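Local coordinates for probable ribonuclease HepT (Haemophilus influenzae, PDB 1JOG), which is the probable RNase toxin of a type VII toxin-antitoxin system, neutralised by its cognate antitoxin MntA, probably through AMPylation, at residues Asn9-Ala14 against Phe134-Leu139; Leu56-Met61 against Ser97-Tyr102. All coordinates share one frame; numbering follows the deposited sequence.

Interaction 1 (Asn9-Ala14 against Phe134-Leu139)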
# COMPACT_ATOMS: atom_id res chain seq x y z
N ASN A 9 -6.69 19.40 5.39
CA ASN A 9 -7.87 18.62 5.10
C ASN A 9 -7.63 17.16 4.73
O ASN A 9 -8.37 16.30 5.21
CB ASN A 9 -8.72 19.28 4.02
CG ASN A 9 -9.82 20.15 4.63
OD1 ASN A 9 -10.87 20.39 4.03
ND2 ASN A 9 -9.56 20.64 5.83
N VAL A 10 -6.60 16.90 3.91
CA VAL A 10 -6.25 15.53 3.47
C VAL A 10 -5.90 14.63 4.68
O VAL A 10 -6.50 13.54 4.90
CB VAL A 10 -5.10 15.61 2.45
CG1 VAL A 10 -5.40 16.75 1.43
CG2 VAL A 10 -3.78 15.89 3.17
N LEU A 11 -5.01 15.12 5.53
CA LEU A 11 -4.67 14.35 6.68
C LEU A 11 -5.95 14.07 7.42
O LEU A 11 -6.22 12.91 7.81
CB LEU A 11 -3.72 15.10 7.59
CG LEU A 11 -3.47 14.44 8.94
CD1 LEU A 11 -3.13 12.97 8.76
CD2 LEU A 11 -2.33 15.17 9.64
N ASP A 12 -6.79 15.09 7.52
CA ASP A 12 -8.05 14.98 8.28
C ASP A 12 -9.01 13.97 7.65
O ASP A 12 -9.64 13.12 8.33
CB ASP A 12 -8.72 16.37 8.37
CG ASP A 12 -9.72 16.48 9.54
OD1 ASP A 12 -10.82 15.91 9.46
OD2 ASP A 12 -9.40 17.15 10.56
N ALA A 13 -9.12 14.03 6.33
CA ALA A 13 -10.03 13.14 5.69
C ALA A 13 -9.51 11.68 5.56
O ALA A 13 -10.31 10.75 5.54
CB ALA A 13 -10.49 13.75 4.33
N ALA A 14 -8.18 11.49 5.53
CA ALA A 14 -7.62 10.15 5.39
C ALA A 14 -7.85 9.46 6.74
O ALA A 14 -8.30 8.31 6.78
CB ALA A 14 -6.12 10.22 5.05
N PHE A 134 -4.02 12.28 18.19
CA PHE A 134 -3.55 13.35 19.05
C PHE A 134 -2.79 14.32 18.20
O PHE A 134 -2.98 15.49 18.33
CB PHE A 134 -2.65 12.87 20.19
CG PHE A 134 -3.39 12.57 21.50
CD1 PHE A 134 -3.97 11.30 21.73
CD2 PHE A 134 -3.40 13.52 22.55
CE1 PHE A 134 -4.53 10.96 22.99
CE2 PHE A 134 -3.98 13.18 23.81
CZ PHE A 134 -4.53 11.90 24.02
N LEU A 135 -1.93 13.81 17.33
CA LEU A 135 -1.13 14.63 16.45
C LEU A 135 -2.01 15.60 15.70
O LEU A 135 -1.74 16.79 15.64
CB LEU A 135 -0.43 13.74 15.43
CG LEU A 135 0.04 14.47 14.18
CD1 LEU A 135 1.30 15.38 14.64
CD2 LEU A 135 0.55 13.52 13.15
N LEU A 136 -3.05 15.08 15.09
CA LEU A 136 -3.96 15.91 14.32
C LEU A 136 -4.54 16.98 15.22
O LEU A 136 -4.90 18.04 14.73
CB LEU A 136 -5.06 15.04 13.78
CG LEU A 136 -5.78 15.28 12.48
CD1 LEU A 136 -6.69 14.07 12.30
CD2 LEU A 136 -6.57 16.57 12.49
N GLU A 137 -4.68 16.71 16.52
CA GLU A 137 -5.21 17.68 17.49
C GLU A 137 -4.22 18.87 17.62
O GLU A 137 -4.59 20.05 17.46
CB GLU A 137 -5.38 17.02 18.85
CG GLU A 137 -6.81 16.74 19.18
CD GLU A 137 -7.66 16.56 17.91
OE1 GLU A 137 -7.72 15.44 17.32
OE2 GLU A 137 -8.25 17.59 17.51
N GLN A 138 -2.97 18.56 17.94
CA GLN A 138 -1.98 19.60 18.04
C GLN A 138 -1.88 20.40 16.74
O GLN A 138 -1.82 21.62 16.78
CB GLN A 138 -0.63 19.01 18.41
CG GLN A 138 -0.65 18.26 19.72
CD GLN A 138 -0.98 19.17 20.88
OE1 GLN A 138 -2.09 19.13 21.42
NE2 GLN A 138 -0.02 20.01 21.28
N LEU A 139 -1.87 19.72 15.60
CA LEU A 139 -1.74 20.44 14.33
C LEU A 139 -2.94 21.28 14.04
O LEU A 139 -2.82 22.24 13.29
CB LEU A 139 -1.56 19.50 13.16
CG LEU A 139 -0.34 18.61 13.22
CD1 LEU A 139 -0.48 17.45 12.22
CD2 LEU A 139 0.87 19.45 12.97
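Leu11 and Asp12 near the start of helix 8-26 meet Leu136 and Leu139 on the last helix, 125-140, so that the first and last helices pack together in the all-helical bundle of this HepT family protein. The two short segments run antiparallel at 152°, with their axes 11.1 Å apart at closest approach, a spacing that leaves the join to side chains. The backbones come nearest at Asp12 and Leu136, whose CA atoms are 7.4 Å apart.

The apolar part of the contact is centred on Leu11. Its CG lies anti to the backbone N (chi1 171°), which carries the branched end out toward helix 125-140 and against Leu136 and Leu139, which stand about one turn apart. One methyl, CD2, touches CD1 of Leu139 at 3.9 Å, the two side chains crossing at about a right angle. The branch carbon CG of Leu11 faces CG of Leu136 more loosely, at 4.3 Å. Leu11 also rests on Met60 of helix 36-68, while Leu139 packs on Leu92 of a loop.

At the partly exposed margin the carboxylate of Asp12 meets an apolar side chain. Asp12 does not start out toward the other helix, but its carboxylate reaches it, CG being anti to the backbone N (chi1 -159°), and lies across the side chain of Leu136. This is a van der Waals contact. Glu137, one residue beyond Leu136, turns its own carboxylate to Arg140 in a salt bridge along the same helix. At this margin OD2 of Asp12 stands 3.5 Å from the methyl CD2 of Leu136.

Interaction 2 (Leu56-Met61 against Ser97-Tyr102)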
# COMPACT_ATOMS: atom_id res chain seq x y z
N LEU A 56 1.14 10.77 5.66
CA LEU A 56 0.62 12.13 5.71
C LEU A 56 0.93 12.74 7.06
O LEU A 56 1.38 13.92 7.16
CB LEU A 56 -0.89 12.15 5.44
CG LEU A 56 -1.70 12.19 4.10
CD1 LEU A 56 -0.83 12.08 2.91
CD2 LEU A 56 -2.75 11.05 4.03
N SER A 57 0.73 11.95 8.12
CA SER A 57 1.04 12.49 9.47
C SER A 57 2.49 12.92 9.48
O SER A 57 2.82 13.95 10.05
CB SER A 57 0.83 11.46 10.62
OG SER A 57 -0.56 11.12 10.76
N LEU A 58 3.39 12.13 8.87
CA LEU A 58 4.77 12.54 8.90
C LEU A 58 5.03 13.69 7.93
O LEU A 58 5.92 14.52 8.18
CB LEU A 58 5.72 11.38 8.67
CG LEU A 58 6.09 10.96 10.10
CD1 LEU A 58 5.62 9.55 10.44
CD2 LEU A 58 7.56 11.18 10.30
N LYS A 59 4.26 13.77 6.86
CA LYS A 59 4.49 14.87 5.94
C LYS A 59 4.13 16.15 6.68
O LYS A 59 4.86 17.09 6.59
CB LYS A 59 3.68 14.73 4.65
CG LYS A 59 4.48 14.16 3.53
CD LYS A 59 3.89 12.85 3.02
CE LYS A 59 4.69 12.25 1.85
NZ LYS A 59 3.77 11.28 1.13
N MSE A 60 3.05 16.13 7.46
CA MSE A 60 2.59 17.30 8.21
C MSE A 60 3.54 17.71 9.31
O MSE A 60 3.76 18.88 9.50
CB MSE A 60 1.19 17.06 8.84
CG MSE A 60 0.08 16.94 7.76
SE MSE A 60 -0.10 18.62 6.74
CE MSE A 60 0.55 18.27 5.16
N MSE A 61 4.12 16.76 10.03
CA MSE A 61 5.05 17.17 11.05
C MSE A 61 6.17 17.87 10.28
O MSE A 61 6.73 18.81 10.77
CB MSE A 61 5.67 15.98 11.77
CG MSE A 61 4.72 15.20 12.67
SE MSE A 61 5.67 13.60 13.35
CE MSE A 61 3.88 12.72 13.47
N SER A 97 8.48 6.79 20.76
CA SER A 97 8.79 5.34 20.66
C SER A 97 7.65 4.74 19.86
O SER A 97 7.84 3.85 19.01
CB SER A 97 8.84 4.72 22.04
OG SER A 97 7.65 5.01 22.73
N LYS A 98 6.48 5.30 20.04
CA LYS A 98 5.32 4.85 19.25
C LYS A 98 5.40 5.14 17.72
O LYS A 98 5.04 4.27 16.89
CB LYS A 98 4.07 5.53 19.77
CG LYS A 98 3.58 4.99 21.03
CD LYS A 98 2.37 5.75 21.47
CE LYS A 98 2.13 5.48 22.93
NZ LYS A 98 3.07 6.28 23.76
N TRP A 99 5.83 6.34 17.34
CA TRP A 99 5.94 6.64 15.90
C TRP A 99 7.06 5.81 15.34
O TRP A 99 6.99 5.37 14.19
CB TRP A 99 6.14 8.13 15.66
CG TRP A 99 4.87 8.84 15.97
CD1 TRP A 99 4.48 9.42 17.20
CD2 TRP A 99 3.77 8.99 15.11
NE1 TRP A 99 3.21 9.91 17.10
CE2 TRP A 99 2.75 9.67 15.82
CE3 TRP A 99 3.53 8.62 13.79
CZ2 TRP A 99 1.53 9.97 15.25
CZ3 TRP A 99 2.29 8.91 13.25
CH2 TRP A 99 1.32 9.57 13.96
N VAL A 100 8.06 5.52 16.17
CA VAL A 100 9.15 4.70 15.70
C VAL A 100 8.58 3.31 15.39
O VAL A 100 8.93 2.66 14.40
CB VAL A 100 10.26 4.61 16.74
CG1 VAL A 100 11.21 3.51 16.36
CG2 VAL A 100 11.03 5.91 16.80
N ALA A 101 7.67 2.86 16.24
CA ALA A 101 7.05 1.56 16.04
C ALA A 101 6.09 1.65 14.84
O ALA A 101 5.98 0.68 14.08
CB ALA A 101 6.30 1.12 17.37
N TYR A 102 5.38 2.76 14.66
CA TYR A 102 4.48 2.88 13.47
C TYR A 102 5.27 2.75 12.13
O TYR A 102 4.79 2.21 11.14
CB TYR A 102 3.72 4.19 13.56
CG TYR A 102 2.79 4.28 14.76
CD1 TYR A 102 2.44 5.52 15.31
CD2 TYR A 102 2.28 3.12 15.34
CE1 TYR A 102 1.61 5.58 16.40
CE2 TYR A 102 1.47 3.16 16.41
CZ TYR A 102 1.13 4.39 16.96
OH TYR A 102 0.40 4.42 18.16
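Trp99 of helix 96-106 inserts its indole against Ser57, Leu58 and Met61 of the long helix 36-68, a helix-helix contact in the core of the bundle built round one aromatic side chain. The segments cross at 131° with axes 12.6 Å apart, and the ring spans much of that gap.

The tight part is a CH-pi and Met-aromatic contact with Met61, present as selenomethionine. Its chain is extended beyond CG (chi2 174°) and carries the terminal methyl CE over one face, 3.8 Å from the centroid of the six-membered ring of Trp99 and only 3° off the normal. The selenium SE stands farther off, above the five-membered ring. On the opposite face Tyr102, from the same helix as Trp99, brings the edge of its ring near the rim through CD1. Ser57 approaches the far end of the six-membered ring obliquely, its CB 3.9 Å from Trp99 CH2; its OG is hydrogen-bonded to the carbonyl O of Val53 in its own helix.

The looser side lies at Leu58, which is partly exposed and runs alongside the indole, pointing the opposite way. Phe80 of helix 80-89 also touches it, and Leu84 of that helix packs on Trp99. Leu58 meets the ring obliquely through a single methyl, with CD1 4.1 Å from Trp99 CE3.

Helix 36-68 connects the two contacts: 56-61 packs against Trp99 in interaction 2 and also borders both helices of interaction 1. The centres are about 12 Å apart, yet side chains touch directly. Leu135, of 134-139, reaches CD2 to within 3.3 Å of Ser57 CB and 3.4 Å of Met61 CE, while CD2 of Leu11 lies 3.5 Å from Met60 CG. Along the chain, interaction 2 falls between the terminal helices that interaction 1 joins. Interaction 1 lies away from the probable active site; in interaction 2 the Leu58 side chain is about 8 Å from that of Arg106, a probable active-site residue. Leu56 packs on Tyr113 of the second subunit, part of the RX(4)HXY motif.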